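Local coordinates for protein mRNA-capping enzyme subunit alpha (Saccharomyces cerevisiae, PDB 3KYH) that catalyses the second step of mRNA capping, transferring GMP from GTP to the 5'-diphosphate end of RNA through a covalent enzyme-GMP intermediate, at residues L18-K29 / R98-N106; L175-F184 / T196-K204. All blocks are in the same frame, centred on the assembly; numbering follows the deposited sequence.

Interaction 1 of 2, residues L18-K29 / R98-N106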
loop_
_atom_site.group_PDB
_atom_site.type_symbol
_atom_site.label_atom_id
_atom_site.label_comp_id
_atom_site.label_asym_id
_atom_site.label_seq_id
_atom_site.Cartn_x
_atom_site.Cartn_y
_atom_site.Cartn_z
ATOM N N LEU C 18 7.458 -36.922 -15.922
ATOM C CA LEU C 18 7.339 -35.540 -15.438
ATOM C C LEU C 18 8.373 -34.671 -16.163
ATOM O O LEU C 18 9.209 -35.195 -16.920
ATOM C CB LEU C 18 7.553 -35.450 -13.930
ATOM C CG LEU C 18 8.853 -35.806 -13.207
ATOM C CD1 LEU C 18 8.737 -35.454 -11.709
ATOM C CD2 LEU C 18 9.203 -37.291 -13.376
ATOM N N ILE C 19 8.262 -33.344 -16.029
ATOM C CA ILE C 19 9.413 -32.519 -16.383
ATOM C C ILE C 19 10.275 -32.508 -15.126
ATOM O O ILE C 19 9.757 -32.664 -13.987
ATOM C CB ILE C 19 9.138 -31.056 -16.891
ATOM C CG1 ILE C 19 7.707 -30.837 -17.425
ATOM C CG2 ILE C 19 10.252 -30.608 -17.907
ATOM C CD1 ILE C 19 7.439 -29.411 -18.002
ATOM N N GLN C 20 11.587 -32.467 -15.393
ATOM C CA GLN C 20 12.636 -32.105 -14.443
ATOM C C GLN C 20 12.842 -30.574 -14.399
ATOM O O GLN C 20 12.024 -29.846 -15.004
ATOM C CB GLN C 20 13.893 -32.852 -14.835
ATOM C CG GLN C 20 13.724 -34.376 -14.830
ATOM C CD GLN C 20 13.147 -34.907 -13.529
ATOM O OE1 GLN C 20 13.606 -34.574 -12.427
ATOM N NE2 GLN C 20 12.133 -35.750 -13.655
ATOM N N PRO C 21 13.860 -30.057 -13.648
ATOM C CA PRO C 21 14.083 -28.592 -13.587
ATOM C C PRO C 21 14.086 -27.769 -14.902
ATOM O O PRO C 21 13.934 -28.318 -15.990
ATOM C CB PRO C 21 15.421 -28.483 -12.846
ATOM C CG PRO C 21 15.408 -29.620 -11.888
ATOM C CD PRO C 21 14.494 -30.709 -12.477
ATOM N N GLY C 22 14.217 -26.448 -14.784
ATOM C CA GLY C 22 14.167 -25.533 -15.936
ATOM C C GLY C 22 15.511 -25.413 -16.632
ATOM O O GLY C 22 15.577 -25.359 -17.865
ATOM N N ASN C 23 16.574 -25.337 -15.829
ATOM C CA ASN C 23 17.956 -25.407 -16.301
ATOM C C ASN C 23 18.225 -26.764 -16.979
ATOM O O ASN C 23 18.627 -26.816 -18.150
ATOM C CB ASN C 23 18.937 -25.132 -15.147
ATOM C CG ASN C 23 18.704 -26.028 -13.927
ATOM O OD1 ASN C 23 17.586 -26.154 -13.420
ATOM N ND2 ASN C 23 19.778 -26.633 -13.436
ATOM N N VAL C 24 17.924 -27.848 -16.257
ATOM C CA VAL C 24 18.047 -29.220 -16.745
ATOM C C VAL C 24 17.124 -29.493 -17.955
ATOM O O VAL C 24 17.241 -30.543 -18.589
ATOM C CB VAL C 24 17.868 -30.277 -15.582
ATOM C CG1 VAL C 24 18.494 -31.657 -15.952
ATOM C CG2 VAL C 24 18.481 -29.762 -14.254
ATOM N N THR C 25 16.208 -28.573 -18.267
ATOM C CA THR C 25 15.482 -28.601 -19.550
ATOM C C THR C 25 16.341 -27.885 -20.615
ATOM O O THR C 25 16.530 -28.404 -21.721
ATOM C CB THR C 25 14.034 -27.979 -19.474
ATOM O OG1 THR C 25 13.263 -28.575 -18.414
ATOM C CG2 THR C 25 13.272 -28.148 -20.806
ATOM N N GLN C 26 16.885 -26.717 -20.254
ATOM C CA GLN C 26 17.769 -25.909 -21.125
ATOM C C GLN C 26 18.952 -26.709 -21.695
ATOM O O GLN C 26 19.265 -26.611 -22.885
ATOM C CB GLN C 26 18.290 -24.666 -20.379
ATOM C CG GLN C 26 17.205 -23.672 -19.911
ATOM C CD GLN C 26 17.585 -22.896 -18.644
ATOM O OE1 GLN C 26 18.766 -22.635 -18.380
ATOM N NE2 GLN C 26 16.578 -22.542 -17.843
ATOM N N ASP C 27 19.576 -27.502 -20.823
ATOM C CA ASP C 27 20.707 -28.366 -21.138
ATOM C C ASP C 27 20.431 -29.311 -22.311
ATOM O O ASP C 27 21.256 -29.460 -23.223
ATOM C CB ASP C 27 21.072 -29.197 -19.896
ATOM C CG ASP C 27 21.782 -28.388 -18.810
ATOM O OD1 ASP C 27 22.492 -29.025 -17.982
ATOM O OD2 ASP C 27 21.643 -27.136 -18.781
ATOM N N LEU C 28 19.273 -29.962 -22.265
ATOM C CA LEU C 28 18.903 -30.928 -23.277
ATOM C C LEU C 28 18.505 -30.185 -24.542
ATOM O O LEU C 28 18.915 -30.561 -25.643
ATOM C CB LEU C 28 17.785 -31.823 -22.749
ATOM C CG LEU C 28 18.300 -32.916 -21.806
ATOM C CD1 LEU C 28 18.239 -32.529 -20.337
ATOM C CD2 LEU C 28 17.533 -34.198 -22.018
ATOM N N LYS C 29 17.754 -29.094 -24.360
ATOM C CA LYS C 29 17.386 -28.184 -25.455
ATOM C C LYS C 29 18.635 -27.842 -26.297
ATOM O O LYS C 29 18.565 -27.882 -27.527
ATOM C CB LYS C 29 16.593 -26.941 -24.964
ATOM C CG LYS C 29 15.116 -27.218 -24.546
ATOM C CD LYS C 29 14.156 -25.988 -24.570
ATOM C CE LYS C 29 12.659 -26.412 -24.685
ATOM N NZ LYS C 29 11.548 -25.370 -24.911
ATOM N N ARG C 98 3.716 -30.434 -26.848
ATOM C CA ARG C 98 3.365 -29.424 -27.880
ATOM C C ARG C 98 4.052 -28.074 -27.619
ATOM O O ARG C 98 4.636 -27.427 -28.510
ATOM C CB ARG C 98 1.830 -29.271 -27.967
ATOM C CG ARG C 98 1.286 -28.515 -29.206
ATOM C CD ARG C 98 0.993 -29.424 -30.400
ATOM N NE ARG C 98 -0.287 -30.123 -30.252
ATOM C CZ ARG C 98 -0.817 -30.950 -31.151
ATOM N NH1 ARG C 98 -0.183 -31.209 -32.294
ATOM N NH2 ARG C 98 -1.993 -31.521 -30.908
ATOM N N GLU C 99 3.942 -27.639 -26.376
ATOM C CA GLU C 99 4.856 -26.645 -25.851
ATOM C C GLU C 99 6.121 -27.471 -25.553
ATOM O O GLU C 99 6.005 -28.620 -25.127
ATOM C CB GLU C 99 4.234 -26.010 -24.595
ATOM C CG GLU C 99 5.034 -24.886 -23.960
ATOM C CD GLU C 99 5.245 -23.708 -24.886
ATOM O OE1 GLU C 99 4.248 -23.043 -25.223
ATOM O OE2 GLU C 99 6.406 -23.458 -25.273
ATOM N N ASN C 100 7.306 -26.943 -25.862
ATOM C CA ASN C 100 8.563 -27.693 -25.675
ATOM C C ASN C 100 8.943 -27.943 -24.215
ATOM O O ASN C 100 9.667 -27.146 -23.588
ATOM C CB ASN C 100 9.726 -27.048 -26.432
ATOM C CG ASN C 100 10.022 -27.738 -27.734
ATOM O OD1 ASN C 100 11.064 -28.391 -27.895
ATOM N ND2 ASN C 100 9.090 -27.627 -28.670
ATOM N N ASN C 101 8.411 -29.041 -23.685
ATOM C CA ASN C 101 8.542 -29.384 -22.274
ATOM C C ASN C 101 8.925 -30.861 -22.167
ATOM O O ASN C 101 8.399 -31.683 -22.926
ATOM C CB ASN C 101 7.237 -29.072 -21.541
ATOM C CG ASN C 101 6.514 -27.839 -22.110
ATOM O OD1 ASN C 101 7.044 -26.715 -22.098
ATOM N ND2 ASN C 101 5.290 -28.053 -22.608
ATOM N N TYR C 102 9.839 -31.188 -21.245
ATOM C CA TYR C 102 10.573 -32.462 -21.275
ATOM C C TYR C 102 10.259 -33.472 -20.158
ATOM O O TYR C 102 10.545 -33.229 -18.977
ATOM C CB TYR C 102 12.082 -32.174 -21.319
ATOM C CG TYR C 102 12.651 -31.786 -22.674
ATOM C CD1 TYR C 102 12.009 -30.848 -23.499
ATOM C CD2 TYR C 102 13.870 -32.329 -23.110
ATOM C CE1 TYR C 102 12.552 -30.486 -24.703
ATOM C CE2 TYR C 102 14.433 -31.951 -24.328
ATOM C CZ TYR C 102 13.763 -31.037 -25.116
ATOM O OH TYR C 102 14.291 -30.680 -26.341
ATOM N N TYR C 103 9.763 -34.648 -20.547
ATOM C CA TYR C 103 9.333 -35.653 -19.567
ATOM C C TYR C 103 10.355 -36.779 -19.324
ATOM O O TYR C 103 11.159 -37.064 -20.215
ATOM C CB TYR C 103 7.885 -36.105 -19.855
ATOM C CG TYR C 103 6.871 -34.958 -19.754
ATOM C CD1 TYR C 103 6.408 -34.281 -20.889
ATOM C CD2 TYR C 103 6.408 -34.524 -18.510
ATOM C CE1 TYR C 103 5.489 -33.214 -20.775
ATOM C CE2 TYR C 103 5.518 -33.458 -18.376
ATOM C CZ TYR C 103 5.054 -32.815 -19.506
ATOM O OH TYR C 103 4.178 -31.769 -19.337
ATOM N N LEU C 104 10.390 -37.345 -18.110
ATOM C CA LEU C 104 11.398 -38.367 -17.742
ATOM C C LEU C 104 10.862 -39.724 -17.294
ATOM O O LEU C 104 10.672 -40.002 -16.105
ATOM C CB LEU C 104 12.446 -37.850 -16.737
ATOM C CG LEU C 104 13.888 -38.402 -16.867
ATOM C CD1 LEU C 104 14.859 -37.351 -16.385
ATOM C CD2 LEU C 104 14.270 -39.749 -16.213
ATOM N N VAL C 105 10.718 -40.599 -18.280
ATOM C CA VAL C 105 10.251 -41.965 -18.066
ATOM C C VAL C 105 11.344 -42.840 -17.432
ATOM O O VAL C 105 12.528 -42.480 -17.445
ATOM C CB VAL C 105 9.743 -42.575 -19.386
ATOM C CG1 VAL C 105 8.485 -43.373 -19.109
ATOM C CG2 VAL C 105 9.391 -41.478 -20.392
ATOM N N ASN C 106 10.939 -43.983 -16.876
ATOM C CA ASN C 106 11.844 -44.910 -16.187
ATOM C C ASN C 106 12.669 -45.810 -17.126
ATOM O O ASN C 106 13.239 -45.330 -18.120
ATOM C CB ASN C 106 11.081 -45.707 -15.101
ATOM C CG ASN C 106 11.379 -45.237 -13.656
ATOM O OD1 ASN C 106 11.376 -46.060 -12.740
ATOM N ND2 ASN C 106 11.620 -43.942 -13.444
#
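Tyr102 is the most deeply engaged residue of this contact, its ring reaching from strand 102-105 toward the first turns of helix 23-35. Leu28 CB comes within 3.7 Å of Tyr102 CE2, while Thr25 CG2 approaches obliquely from the same side of the ring, nearer its CG end, 4.0 Å from Tyr102 CD1, and the stem of Lys29 runs obliquely past the phenol end. With CG set beside the backbone N (chi1 -73°) and the chain extended beyond it, Lys29 carries NZ on to Asn100 O, a 2.9 Å hydrogen bond that arrives 21° out of the carbonyl plane. Were Lys29 shortened to an alanine, the Asn100 carbonyl would probably lose its ammonium partner and the hydroxyl end of Tyr102 its aliphatic cover. Asn100 itself is the centre of an inverse gamma turn leading into the strand. Strand 102-105 is an edge strand of the catalytic domain's larger mixed sheet, paired on its other edge with 91-96; helix segment 23-29 crosses it at 96°, and the N-terminal arm lies alongside. Thr25 OG1 donates a hydrogen bond to Pro21 O, joining the helix to the arm. Whereas Tyr102 and Asn100 are buried, the arm borders solvent. Ile19 lays CG1 against Tyr103 CE2 at 3.5 Å and CD1 against Asn101 CB, and Gln20, bent at chi2, crosses Leu104 at about a right angle. The side chain of exposed Leu18 brings CD2 to 4.1 Å from Leu104 O.

Interaction 2 of 2, residues L175-F184 / T196-K204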
loop_
_atom_site.group_PDB
_atom_site.type_symbol
_atom_site.label_atom_id
_atom_site.label_comp_id
_atom_site.label_asym_id
_atom_site.label_seq_id
_atom_site.Cartn_x
_atom_site.Cartn_y
_atom_site.Cartn_z
ATOM N N LEU C 175 14.956 -46.339 -38.800
ATOM C CA LEU C 175 14.155 -46.438 -37.567
ATOM C C LEU C 175 13.624 -47.844 -37.256
ATOM O O LEU C 175 13.360 -48.183 -36.106
ATOM C CB LEU C 175 12.991 -45.430 -37.634
ATOM C CG LEU C 175 11.730 -45.486 -36.755
ATOM C CD1 LEU C 175 12.087 -45.076 -35.347
ATOM C CD2 LEU C 175 10.638 -44.560 -37.285
ATOM N N GLY C 176 13.442 -48.637 -38.304
ATOM C CA GLY C 176 12.916 -49.987 -38.185
ATOM C C GLY C 176 13.981 -50.815 -37.529
ATOM O O GLY C 176 13.848 -51.159 -36.356
ATOM N N LYS C 177 15.040 -51.070 -38.298
ATOM C CA LYS C 177 16.222 -51.863 -37.910
ATOM C C LYS C 177 16.834 -51.211 -36.684
ATOM O O LYS C 177 16.791 -51.772 -35.592
ATOM C CB LYS C 177 17.271 -51.904 -39.043
ATOM C CG LYS C 177 16.759 -51.578 -40.459
ATOM C CD LYS C 177 15.991 -52.705 -41.149
ATOM C CE LYS C 177 14.509 -52.728 -40.813
ATOM N NZ LYS C 177 13.804 -51.451 -41.158
ATOM N N GLU C 178 17.314 -49.986 -36.866
ATOM C CA GLU C 178 17.945 -49.231 -35.797
ATOM C C GLU C 178 17.232 -49.296 -34.443
ATOM O O GLU C 178 17.623 -50.103 -33.600
ATOM C CB GLU C 178 18.294 -47.808 -36.242
ATOM C CG GLU C 178 19.658 -47.698 -36.896
ATOM C CD GLU C 178 19.633 -47.931 -38.397
ATOM O OE1 GLU C 178 18.979 -48.908 -38.845
ATOM O OE2 GLU C 178 20.288 -47.134 -39.121
ATOM N N PHE C 179 16.205 -48.479 -34.226
ATOM C CA PHE C 179 15.572 -48.440 -32.917
ATOM C C PHE C 179 14.632 -49.609 -32.539
ATOM O O PHE C 179 14.759 -50.158 -31.444
ATOM C CB PHE C 179 14.876 -47.099 -32.752
ATOM C CG PHE C 179 14.050 -46.984 -31.511
ATOM C CD1 PHE C 179 14.658 -46.798 -30.273
ATOM C CD2 PHE C 179 12.664 -46.988 -31.586
ATOM C CE1 PHE C 179 13.904 -46.636 -29.124
ATOM C CE2 PHE C 179 11.895 -46.829 -30.428
ATOM C CZ PHE C 179 12.521 -46.656 -29.192
ATOM N N PHE C 180 13.705 -49.975 -33.428
ATOM C CA PHE C 180 12.592 -50.871 -33.103
ATOM C C PHE C 180 12.968 -52.350 -33.003
ATOM O O PHE C 180 12.604 -53.011 -32.022
ATOM C CB PHE C 180 11.440 -50.655 -34.091
ATOM C CG PHE C 180 10.143 -51.314 -33.687
ATOM C CD1 PHE C 180 9.203 -50.613 -32.949
ATOM C CD2 PHE C 180 9.836 -52.611 -34.106
ATOM C CE1 PHE C 180 7.979 -51.199 -32.606
ATOM C CE2 PHE C 180 8.634 -53.213 -33.766
ATOM C CZ PHE C 180 7.692 -52.503 -33.012
ATOM N N LYS C 181 13.605 -52.879 -34.051
ATOM C CA LYS C 181 14.138 -54.251 -34.070
ATOM C C LYS C 181 14.788 -54.636 -32.694
ATOM O O LYS C 181 14.272 -55.551 -32.041
ATOM C CB LYS C 181 15.076 -54.426 -35.290
ATOM C CG LYS C 181 14.993 -55.717 -36.099
ATOM C CD LYS C 181 15.723 -56.873 -35.421
ATOM C CE LYS C 181 16.586 -57.687 -36.356
ATOM N NZ LYS C 181 17.612 -58.333 -35.455
ATOM N N PRO C 182 15.818 -53.888 -32.199
ATOM C CA PRO C 182 16.441 -54.132 -30.886
ATOM C C PRO C 182 15.577 -53.867 -29.656
ATOM O O PRO C 182 15.753 -54.560 -28.658
ATOM C CB PRO C 182 17.623 -53.179 -30.878
ATOM C CG PRO C 182 17.144 -52.050 -31.636
ATOM C CD PRO C 182 16.436 -52.697 -32.805
ATOM N N TYR C 183 14.664 -52.894 -29.701
ATOM C CA TYR C 183 13.588 -52.880 -28.691
ATOM C C TYR C 183 12.912 -54.249 -28.783
ATOM O O TYR C 183 12.916 -54.986 -27.804
ATOM C CB TYR C 183 12.580 -51.716 -28.843
ATOM C CG TYR C 183 11.326 -51.824 -27.983
ATOM C CD1 TYR C 183 11.160 -51.023 -26.846
ATOM C CD2 TYR C 183 10.284 -52.720 -28.307
ATOM C CE1 TYR C 183 9.998 -51.123 -26.036
ATOM C CE2 TYR C 183 9.124 -52.832 -27.502
ATOM C CZ TYR C 183 8.989 -52.027 -26.371
ATOM O OH TYR C 183 7.857 -52.125 -25.584
ATOM N N PHE C 184 12.448 -54.633 -29.972
ATOM C CA PHE C 184 11.508 -55.754 -30.063
ATOM C C PHE C 184 12.125 -57.098 -29.707
ATOM O O PHE C 184 11.571 -57.835 -28.880
ATOM C CB PHE C 184 10.747 -55.796 -31.394
ATOM C CG PHE C 184 9.339 -56.319 -31.253
ATOM C CD1 PHE C 184 8.280 -55.444 -31.006
ATOM C CD2 PHE C 184 9.081 -57.691 -31.315
ATOM C CE1 PHE C 184 6.979 -55.917 -30.834
ATOM C CE2 PHE C 184 7.781 -58.183 -31.142
ATOM C CZ PHE C 184 6.726 -57.292 -30.900
ATOM N N THR C 196 10.639 -52.794 -15.911
ATOM C CA THR C 196 11.060 -51.377 -15.868
ATOM C C THR C 196 10.405 -50.521 -16.979
ATOM O O THR C 196 10.398 -49.290 -16.890
ATOM C CB THR C 196 12.638 -51.218 -16.025
ATOM O OG1 THR C 196 13.048 -51.537 -17.358
ATOM C CG2 THR C 196 13.474 -52.054 -15.048
ATOM N N PHE C 197 9.938 -51.195 -18.036
ATOM C CA PHE C 197 9.251 -50.643 -19.216
ATOM C C PHE C 197 7.769 -50.340 -18.839
ATOM O O PHE C 197 6.981 -51.274 -18.647
ATOM C CB PHE C 197 9.282 -51.698 -20.350
ATOM C CG PHE C 197 10.615 -51.873 -21.073
ATOM C CD1 PHE C 197 10.608 -52.174 -22.442
ATOM C CD2 PHE C 197 11.852 -51.834 -20.414
ATOM C CE1 PHE C 197 11.793 -52.363 -23.166
ATOM C CE2 PHE C 197 13.073 -52.031 -21.127
ATOM C CZ PHE C 197 13.037 -52.300 -22.509
ATOM N N PRO C 198 7.384 -49.052 -18.714
ATOM C CA PRO C 198 6.057 -48.652 -18.219
ATOM C C PRO C 198 4.883 -48.809 -19.176
ATOM O O PRO C 198 3.735 -48.715 -18.740
ATOM C CB PRO C 198 6.220 -47.148 -17.940
ATOM C CG PRO C 198 7.296 -46.723 -18.861
ATOM C CD PRO C 198 8.268 -47.880 -18.808
ATOM N N PHE C 199 5.168 -49.017 -20.458
ATOM C CA PHE C 199 4.178 -48.921 -21.521
ATOM C C PHE C 199 4.716 -49.478 -22.841
ATOM O O PHE C 199 5.929 -49.451 -23.053
ATOM C CB PHE C 199 3.753 -47.458 -21.662
ATOM C CG PHE C 199 4.798 -46.524 -22.272
ATOM C CD1 PHE C 199 5.414 -46.771 -23.508
ATOM C CD2 PHE C 199 5.030 -45.284 -21.680
ATOM C CE1 PHE C 199 6.229 -45.811 -24.108
ATOM C CE2 PHE C 199 5.909 -44.353 -22.243
ATOM C CZ PHE C 199 6.491 -44.611 -23.465
ATOM N N LYS C 200 3.837 -49.925 -23.742
ATOM C CA LYS C 200 4.265 -50.575 -24.989
ATOM C C LYS C 200 4.656 -49.638 -26.156
ATOM O O LYS C 200 4.295 -48.452 -26.171
ATOM C CB LYS C 200 3.233 -51.617 -25.438
ATOM C CG LYS C 200 3.859 -52.778 -26.221
ATOM C CD LYS C 200 2.861 -53.588 -27.041
ATOM C CE LYS C 200 3.510 -53.939 -28.379
ATOM N NZ LYS C 200 2.957 -55.139 -29.057
ATOM N N ILE C 201 5.430 -50.171 -27.108
ATOM C CA ILE C 201 5.842 -49.446 -28.323
ATOM C C ILE C 201 5.454 -50.198 -29.601
ATOM O O ILE C 201 5.434 -51.427 -29.620
ATOM C CB ILE C 201 7.343 -49.070 -28.277
ATOM C CG1 ILE C 201 7.554 -47.950 -27.254
ATOM C CG2 ILE C 201 7.837 -48.493 -29.606
ATOM C CD1 ILE C 201 7.758 -48.433 -25.848
ATOM N N SER C 202 5.013 -49.454 -30.617
ATOM C CA SER C 202 4.684 -50.041 -31.912
ATOM C C SER C 202 4.907 -49.054 -33.019
ATOM O O SER C 202 4.888 -47.834 -32.768
ATOM C CB SER C 202 3.261 -50.601 -31.982
ATOM O OG SER C 202 3.097 -51.315 -33.211
ATOM N N MET C 203 5.122 -49.594 -34.222
ATOM C CA MET C 203 5.261 -48.779 -35.432
ATOM C C MET C 203 3.908 -48.185 -35.903
ATOM O O MET C 203 2.871 -48.828 -35.752
ATOM C CB MET C 203 5.944 -49.583 -36.552
ATOM C CG MET C 203 7.412 -49.934 -36.276
ATOM S SD MET C 203 8.672 -48.734 -36.744
ATOM C CE MET C 203 8.902 -49.259 -38.453
ATOM N N LYS C 204 3.900 -46.948 -36.415
ATOM C CA LYS C 204 2.679 -46.446 -37.064
ATOM C C LYS C 204 2.476 -47.221 -38.364
ATOM O O LYS C 204 3.352 -47.273 -39.248
ATOM C CB LYS C 204 2.627 -44.916 -37.268
ATOM C CG LYS C 204 1.193 -44.343 -37.279
ATOM C CD LYS C 204 1.140 -42.853 -36.896
ATOM C CE LYS C 204 -0.295 -42.254 -36.873
ATOM N NZ LYS C 204 -0.364 -40.745 -36.656
#
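Phe180 and Met203 meet ring to thioether stem: Met203 CG sits over the centre of one face of the Phe180 ring, 3.8 Å from its centroid, in a CH-pi contact. The sulfur lies obliquely to the same ring as a Met-aromatic contact, and the twice-bent chain carries CE on to Gly176 CA. Phe180 also turns an edge to the strand, with CE1 3.6 Å from Ser202 CA. One turn further along, Tyr183 receives Ile201 CB over a face, offset toward the rim. Ile201 splits its branches between the two rings: CG2, anti to the backbone N, goes to Phe180 CE1 at 4.0 Å, and CD1 touches Tyr183 CE1 at 3.5 Å. In this way helix 168-189 packs on strand 200-203 of the mixed sheet in the catalytic domain, the segments running roughly antiparallel at 145°. In the loop leading into the strand, Phe197 meets Tyr183 with the ring planes at 39° and CE1 to CE1 at 3.6 Å. Further out, Phe179 CE2 lies 4.5 Å from Ile201 CG2 and the Phe179 ring meets Phe110 edge-to-face, and Leu175 and Phe179 both rest on Met152 of the neighbouring strand 146-152.

How the interactions relate
Both contacts set a helix against strands of the same mixed sheet in the catalytic domain, at centres about 22 Å apart. Interaction 1 lies at the surface, where an N-terminal helix and its preceding arm cover strand 102-105; interaction 2 is partly buried and uses a helix from within the domain on strand 200-203. Their chemistry follows: a lysine-to-carbonyl bond supplements packing on Tyr102 and its neighbours along the strand in the first, whereas aromatic, aliphatic and thioether groups dominate the second, which has no clear hydrogen bond across it. They come one after the other along the chain yet touch, with Val105 CG1 3.6 Å from Pro198 CG and 4.2 Å from Phe199 CE2.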